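PDB 6MFI: metallo-beta-lactamase, which probably hydrolyses beta-lactam antibiotics as a subclass B3 enzyme that uses a pair of zinc ions. Local coordinates for residues 171-174 and 179-182; 68-73 and 96-101; 260-263 and 268-271. All coordinates share one frame; numbering follows the deposited sequence.

Contact 1: 171-174 and 179-182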
loop_
_atom_site.group_PDB
_atom_site.type_symbol
_atom_site.label_atom_id
_atom_site.label_comp_id
_atom_site.label_asym_id
_atom_site.label_seq_id
_atom_site.Cartn_x
_atom_site.Cartn_y
_atom_site.Cartn_z
ATOM N N ASP A 171 7.790 2.652 13.932
ATOM C CA ASP A 171 7.571 1.397 14.636
ATOM C C ASP A 171 7.910 0.209 13.743
ATOM O O ASP A 171 7.752 0.253 12.520
ATOM C CB ASP A 171 6.123 1.294 15.112
ATOM C CG ASP A 171 5.862 2.106 16.363
ATOM O OD1 ASP A 171 6.832 2.645 16.937
ATOM O OD2 ASP A 171 4.687 2.202 16.777
ATOM N N GLN A 172 8.376 -0.864 14.373
ATOM C CA GLN A 172 8.744 -2.083 13.671
ATOM C C GLN A 172 7.682 -3.158 13.863
ATOM O O GLN A 172 7.011 -3.221 14.896
ATOM C CB GLN A 172 10.101 -2.603 14.151
ATOM C CG GLN A 172 11.288 -1.820 13.620
ATOM C CD GLN A 172 12.614 -2.389 14.085
ATOM O OE1 GLN A 172 12.719 -3.576 14.393
ATOM N NE2 GLN A 172 13.637 -1.544 14.133
ATOM N N ILE A 173 7.538 -4.005 12.848
ATOM C CA ILE A 173 6.623 -5.140 12.874
ATOM C C ILE A 173 7.455 -6.403 12.718
ATOM O O ILE A 173 8.159 -6.568 11.714
ATOM C CB ILE A 173 5.556 -5.043 11.774
ATOM C CG1 ILE A 173 4.581 -3.903 12.074
ATOM C CG2 ILE A 173 4.815 -6.361 11.630
ATOM C CD1 ILE A 173 3.676 -4.164 13.258
ATOM N N ALA A 174 7.381 -7.290 13.707
ATOM C CA ALA A 174 8.188 -8.502 13.743
ATOM C C ALA A 174 7.285 -9.726 13.681
ATOM O O ALA A 174 6.267 -9.790 14.378
ATOM C CB ALA A 174 9.054 -8.547 15.004
ATOM N N ARG A 179 10.647 -8.595 9.258
ATOM C CA ARG A 179 10.837 -7.338 9.973
ATOM C C ARG A 179 10.495 -6.184 9.044
ATOM O O ARG A 179 11.165 -5.990 8.024
ATOM C CB ARG A 179 12.274 -7.218 10.485
ATOM C CG ARG A 179 12.651 -5.840 10.983
ATOM C CD ARG A 179 13.542 -5.933 12.208
ATOM N NE ARG A 179 14.115 -4.639 12.562
ATOM C CZ ARG A 179 15.402 -4.332 12.430
ATOM N NH1 ARG A 179 16.252 -5.229 11.950
ATOM N NH2 ARG A 179 15.837 -3.129 12.778
ATOM N N LEU A 180 9.456 -5.430 9.395
ATOM C CA LEU A 180 9.012 -4.276 8.629
ATOM C C LEU A 180 9.012 -3.040 9.516
ATOM O O LEU A 180 8.733 -3.119 10.715
ATOM C CB LEU A 180 7.604 -4.488 8.055
ATOM C CG LEU A 180 7.297 -5.795 7.324
ATOM C CD1 LEU A 180 6.702 -6.828 8.269
ATOM C CD2 LEU A 180 6.357 -5.526 6.162
ATOM N N THR A 181 9.331 -1.895 8.919
ATOM C CA THR A 181 9.297 -0.610 9.605
ATOM C C THR A 181 8.344 0.319 8.866
ATOM O O THR A 181 8.407 0.427 7.637
ATOM C CB THR A 181 10.693 0.016 9.689
ATOM O OG1 THR A 181 11.591 -0.898 10.330
ATOM C CG2 THR A 181 10.650 1.317 10.479
ATOM N N ALA A 182 7.466 0.980 9.613
ATOM C CA ALA A 182 6.494 1.897 9.039
ATOM C C ALA A 182 6.969 3.337 9.176
ATOM O O ALA A 182 7.732 3.680 10.082
ATOM C CB ALA A 182 5.129 1.743 9.710
HETATM O O HOH W 1 13.510 0.264 11.790
#

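Contact 2: 68-73 and 96-101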
loop_
_atom_site.group_PDB
_atom_site.type_symbol
_atom_site.label_atom_id
_atom_site.label_comp_id
_atom_site.label_asym_id
_atom_site.label_seq_id
_atom_site.Cartn_x
_atom_site.Cartn_y
_atom_site.Cartn_z
ATOM N N LEU A 68 2.308 -9.574 -0.276
ATOM C CA LEU A 68 2.448 -10.722 0.610
ATOM C C LEU A 68 3.925 -10.976 0.876
ATOM O O LEU A 68 4.714 -11.119 -0.066
ATOM C CB LEU A 68 1.797 -11.967 0.002
ATOM C CG LEU A 68 1.846 -13.248 0.839
ATOM C CD1 LEU A 68 0.878 -13.177 2.016
ATOM C CD2 LEU A 68 1.557 -14.464 -0.027
ATOM N N ILE A 69 4.293 -11.030 2.152
ATOM C CA ILE A 69 5.667 -11.276 2.576
ATOM C C ILE A 69 5.664 -12.511 3.465
ATOM O O ILE A 69 5.069 -12.498 4.549
ATOM C CB ILE A 69 6.262 -10.065 3.312
ATOM C CG1 ILE A 69 6.214 -8.829 2.412
ATOM C CG2 ILE A 69 7.691 -10.356 3.746
ATOM C CD1 ILE A 69 6.053 -7.534 3.166
ATOM N N THR A 70 6.327 -13.569 3.009
ATOM C CA THR A 70 6.282 -14.869 3.665
ATOM C C THR A 70 7.498 -15.070 4.559
ATOM O O THR A 70 8.607 -14.642 4.225
ATOM C CB THR A 70 6.213 -15.993 2.630
ATOM O OG1 THR A 70 7.419 -16.005 1.854
ATOM C CG2 THR A 70 5.025 -15.788 1.705
ATOM N N GLY A 71 7.283 -15.737 5.696
ATOM C CA GLY A 71 8.349 -16.038 6.630
ATOM C C GLY A 71 8.179 -17.427 7.215
ATOM O O GLY A 71 7.232 -18.144 6.890
ATOM N N ASP A 72 9.119 -17.792 8.089
ATOM C CA ASP A 72 9.106 -19.115 8.700
ATOM C C ASP A 72 8.084 -19.247 9.824
ATOM O O ASP A 72 7.799 -20.373 10.246
ATOM C CB ASP A 72 10.495 -19.471 9.239
ATOM C CG ASP A 72 11.159 -18.315 9.962
ATOM O OD1 ASP A 72 12.193 -17.823 9.469
ATOM O OD2 ASP A 72 10.647 -17.901 11.024
ATOM N N ALA A 73 7.533 -18.142 10.315
ATOM C CA ALA A 73 6.554 -18.160 11.396
ATOM C C ALA A 73 5.309 -17.381 11.005
ATOM O O ALA A 73 4.727 -16.650 11.812
ATOM C CB ALA A 73 7.153 -17.608 12.688
ATOM N N LEU A 96 -0.423 -19.160 -5.293
ATOM C CA LEU A 96 0.990 -19.322 -4.976
ATOM C C LEU A 96 1.257 -20.518 -4.074
ATOM O O LEU A 96 2.418 -20.907 -3.919
ATOM C CB LEU A 96 1.526 -18.051 -4.317
ATOM C CG LEU A 96 1.621 -16.805 -5.198
ATOM C CD1 LEU A 96 1.730 -15.557 -4.340
ATOM C CD2 LEU A 96 2.802 -16.910 -6.150
ATOM N N GLY A 97 0.220 -21.107 -3.484
ATOM C CA GLY A 97 0.383 -22.246 -2.606
ATOM C C GLY A 97 0.511 -21.917 -1.138
ATOM O O GLY A 97 0.870 -22.803 -0.352
ATOM N N PHE A 98 0.229 -20.682 -0.738
ATOM C CA PHE A 98 0.349 -20.262 0.649
ATOM C C PHE A 98 -0.998 -20.357 1.355
ATOM O O PHE A 98 -2.053 -20.124 0.759
ATOM C CB PHE A 98 0.889 -18.834 0.741
ATOM C CG PHE A 98 2.279 -18.678 0.196
ATOM C CD1 PHE A 98 3.352 -19.298 0.815
ATOM C CD2 PHE A 98 2.515 -17.914 -0.934
ATOM C CE1 PHE A 98 4.634 -19.158 0.315
ATOM C CE2 PHE A 98 3.794 -17.771 -1.438
ATOM C CZ PHE A 98 4.855 -18.394 -0.812
ATOM N N SER A 99 -0.949 -20.707 2.638
ATOM C CA SER A 99 -2.155 -20.843 3.442
ATOM C C SER A 99 -2.601 -19.482 3.958
ATOM O O SER A 99 -1.783 -18.696 4.449
ATOM C CB SER A 99 -1.907 -21.798 4.609
ATOM O OG SER A 99 -2.953 -21.722 5.562
ATOM N N LEU A 100 -3.901 -19.202 3.845
ATOM C CA LEU A 100 -4.423 -17.934 4.346
ATOM C C LEU A 100 -4.313 -17.851 5.862
ATOM O O LEU A 100 -4.034 -16.781 6.412
ATOM C CB LEU A 100 -5.875 -17.746 3.902
ATOM C CG LEU A 100 -6.489 -16.396 4.278
ATOM C CD1 LEU A 100 -5.843 -15.271 3.483
ATOM C CD2 LEU A 100 -7.998 -16.398 4.081
ATOM N N SER A 101 -4.523 -18.974 6.555
ATOM C CA SER A 101 -4.383 -18.992 8.005
ATOM C C SER A 101 -2.948 -18.739 8.449
ATOM O O SER A 101 -2.728 -18.369 9.608
ATOM C CB SER A 101 -4.876 -20.325 8.567
ATOM O OG SER A 101 -4.190 -21.412 7.971
#

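Contact 3: 260-263 and 268-271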
loop_
_atom_site.group_PDB
_atom_site.type_symbol
_atom_site.label_atom_id
_atom_site.label_comp_id
_atom_site.label_asym_id
_atom_site.label_seq_id
_atom_site.Cartn_x
_atom_site.Cartn_y
_atom_site.Cartn_z
ATOM N N ARG A 260 3.961 -1.775 -14.142
ATOM C CA ARG A 260 3.735 -2.553 -15.355
ATOM C C ARG A 260 4.822 -2.292 -16.390
ATOM O O ARG A 260 5.292 -3.225 -17.053
ATOM C CB ARG A 260 2.358 -2.237 -15.937
ATOM C CG ARG A 260 1.974 -3.127 -17.105
ATOM C CD ARG A 260 0.700 -2.650 -17.778
ATOM N NE ARG A 260 0.277 -3.560 -18.838
ATOM C CZ ARG A 260 0.761 -3.543 -20.075
ATOM N NH1 ARG A 260 1.689 -2.658 -20.415
ATOM N NH2 ARG A 260 0.317 -4.410 -20.974
ATOM N N GLN A 261 5.234 -1.032 -16.546
ATOM C CA GLN A 261 6.299 -0.724 -17.494
ATOM C C GLN A 261 7.629 -1.316 -17.045
ATOM O O GLN A 261 8.384 -1.848 -17.867
ATOM C CB GLN A 261 6.416 0.788 -17.685
ATOM C CG GLN A 261 5.142 1.445 -18.190
ATOM C CD GLN A 261 4.283 1.995 -17.068
ATOM O OE1 GLN A 261 3.706 1.241 -16.282
ATOM N NE2 GLN A 261 4.186 3.317 -16.992
ATOM N N ARG A 262 7.930 -1.244 -15.747
ATOM C CA ARG A 262 9.164 -1.838 -15.244
ATOM C C ARG A 262 9.161 -3.352 -15.418
ATOM O O ARG A 262 10.208 -3.958 -15.677
ATOM C CB ARG A 262 9.367 -1.469 -13.775
ATOM C CG ARG A 262 9.637 0.005 -13.529
ATOM C CD ARG A 262 9.826 0.287 -12.047
ATOM N NE ARG A 262 8.590 0.103 -11.293
ATOM C CZ ARG A 262 8.539 -0.180 -9.995
ATOM N NH1 ARG A 262 9.661 -0.315 -9.300
ATOM N NH2 ARG A 262 7.368 -0.330 -9.391
ATOM N N LEU A 263 7.991 -3.982 -15.279
ATOM C CA LEU A 263 7.901 -5.425 -15.479
ATOM C C LEU A 263 8.080 -5.794 -16.947
ATOM O O LEU A 263 8.724 -6.801 -17.268
ATOM C CB LEU A 263 6.560 -5.944 -14.960
ATOM C CG LEU A 263 6.419 -6.155 -13.452
ATOM C CD1 LEU A 263 5.022 -6.649 -13.111
ATOM C CD2 LEU A 263 7.472 -7.126 -12.944
ATOM N N SER A 268 14.251 -6.336 -13.762
ATOM C CA SER A 268 13.901 -6.213 -12.356
ATOM C C SER A 268 13.051 -4.970 -12.137
ATOM O O SER A 268 13.049 -4.038 -12.947
ATOM C CB SER A 268 15.154 -6.149 -11.470
ATOM O OG SER A 268 15.874 -4.948 -11.690
ATOM N N LEU A 269 12.323 -4.971 -11.020
ATOM C CA LEU A 269 11.535 -3.819 -10.606
ATOM C C LEU A 269 12.358 -2.776 -9.864
ATOM O O LEU A 269 11.851 -1.679 -9.608
ATOM C CB LEU A 269 10.375 -4.272 -9.715
ATOM C CG LEU A 269 9.171 -4.930 -10.391
ATOM C CD1 LEU A 269 8.242 -5.528 -9.347
ATOM C CD2 LEU A 269 8.427 -3.924 -11.253
ATOM N N ALA A 270 13.606 -3.088 -9.523
ATOM C CA ALA A 270 14.414 -2.210 -8.687
ATOM C C ALA A 270 15.038 -1.094 -9.514
ATOM O O ALA A 270 15.683 -1.350 -10.536
ATOM C CB ALA A 270 15.506 -3.012 -7.981
ATOM N N VAL A 271 14.853 0.144 -9.066
ATOM C CA VAL A 271 15.478 1.303 -9.697
ATOM C C VAL A 271 16.326 2.011 -8.649
ATOM O O VAL A 271 15.885 2.150 -7.498
ATOM C CB VAL A 271 14.436 2.273 -10.279
ATOM C CG1 VAL A 271 15.067 3.157 -11.358
ATOM C CG2 VAL A 271 13.211 1.530 -10.796
#

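Contact 1: 171-174 and 179-182
The Gln-172 carboxamide meets the Arg-179 guanidinium at the edge of the latter, the two planes turned 40° apart, while Arg-179 NE stands above the plane of the Gln-172 carbonyl and not on a lone pair. Arg-179 NE donates to Gln-172 OE1 at 2.5 Å, shorter than expected and therefore doubtful in detail, and the N-H points only roughly at the oxygen. Gln-172 NE2 and Arg-179 NH2, both donors, also sit just 3.0 Å apart, so the exact setting of this exposed pair is uncertain. With CG beside its own backbone N (chi1 -76°) and the chain extended beyond, Gln-172 leans over the neighbouring strand and brings CG to 3.4 Å from Thr-181 OG1. A water links that hydroxyl, at 2.7 Å, to Gln-172 NE2 through a weak bond.

Beneath these side chains runs an antiparallel ladder. Ile-173 and Leu-180 form its hydrogen-bonded pair, with Ile-173 N to Leu-180 O at 2.6 Å and Leu-180 N to Ile-173 O at 2.9 Å; Ala-182 N adds a bond to Asp-171 O. On the buried side Ile-173 CG2 rests against Leu-180 CD1 at 3.9 Å.

This is the hairpin of strands 172-175 and 178-184, with 172-175 outermost in its five-stranded sheet. Strand 193-199 flanks 178-184, placing Trp-195 against both Ile-173 and Leu-180, while Ile-105 and Leu-107 of strand 103-107 in the other sheet pack on Ile-173 and Leu-180 respectively.

Contact 2: 68-73 and 96-101
Thr-70 and Phe-98 make a CH-pi contact: the methyl CG2 of Thr-70 stands over one face of the ring, 3.7 Å from the Phe-98 centroid and 15° off the ring normal. The first torsion of the threonine (chi1 64°) tucks OG1 between the backbone N and the carbonyl carbon, which leaves CG2 beside the N and directed at the phenyl group. On the opposite face of the ring lies the carbonyl oxygen of Leu-96, displaced toward the rim, so the aromatic plane is flanked by a methyl on one side and its own chain on the other.

The remaining contacts are apolar. Leu-68 CD2 comes to Phe-98 CD2 at 3.7 Å, approaching the ring obliquely, and the same methyl reaches Leu-96 CD1 more loosely at 4.5 Å. No hydrogen bond spans the two segments, and the nearest backbones stay well apart, with Thr-70 CA 8.6 Å from Phe-98 CA; side chains alone make the junction.

Just before Phe-98, Gly-97, with its positive phi, closes helix 85-95 in a Schellman motif, and the chain then heads for strand 103-107. The Phe-98 ring packs on Ile-93 of that helix, meets Tyr-57 of strand 56-58 edge-to-face and touches the ring of His-75. Since strands 56-58 and 74-78 flank strand 67-71, the contact joins this antiparallel part of the seven-stranded sheet to the helix end beside it.

Contact 3: 260-263 and 268-271
Arg-262 leaves its helix with CG beside the backbone N and a bend at chi3 (-68°), which turns a face of its guanidinium to Leu-269. That leucine carries CG anti to its carbonyl carbon (chi1 -76°), swinging CD2 in from the loop toward the helix. CD2 ends up 3.9 Å above the guanidinium plane of Arg-262, over its centre, and also reaches Arg-262 CB at 3.6 Å. The two side chains cross at about a right angle, an aliphatic branch against the flat face of a cation.

Leu-263 completes the grip: its CG lies 3.7 Å from Leu-269 CD2, so a single methyl is held by two successive residues of the helix. Val-271 CG2 meets the aliphatic part of the arginine, 3.8 Å from Arg-262 CD.

The one polar contact across the segments is a weak hydrogen bond, Arg-262 NH1 to Leu-269 O at 2.6 Å, with the N-H pointing well off the oxygen. The firmer partner of this buried guanidinium is the carbonyl of Leu-249, which accepts a hydrogen bond from NH2, while NE makes a weak bond to Gln-258 O. Three backbone oxygens thus lie round the group, which should suit a buried cation.

Phe-50 and Val-52 of edge strand 50-53 pack on Leu-263 and Leu-269 respectively. It is a helix-loop-helix connection, the chain leaving helix 259-265 and doubling back on Arg-262 and Leu-263 before helix 274-291 starts.

From the N terminus, contact 2 comes first: it closes the long excursion from strand 67-71 through strand 74-78 and helix 85-95. Contact 1 follows, shutting the tight hairpin between strands 172-175 and 178-184, and contact 3 comes last, closing the short turn beyond helix 259-265. They stand in series, none nesting in or crossing another. Contacts 1 and 2 do touch, Leu-180 CD2 lying 3.6 Å from Ile-69 CD1, one point where the two sheets meet in the alpha-beta/beta-alpha sandwich of metallo-beta-lactamases. Contact 3 is separate, its nearest atoms about 11 Å from contact 2 and about 16 Å from contact 1, and ties helix 259-265 and the loop after it to strand 50-53.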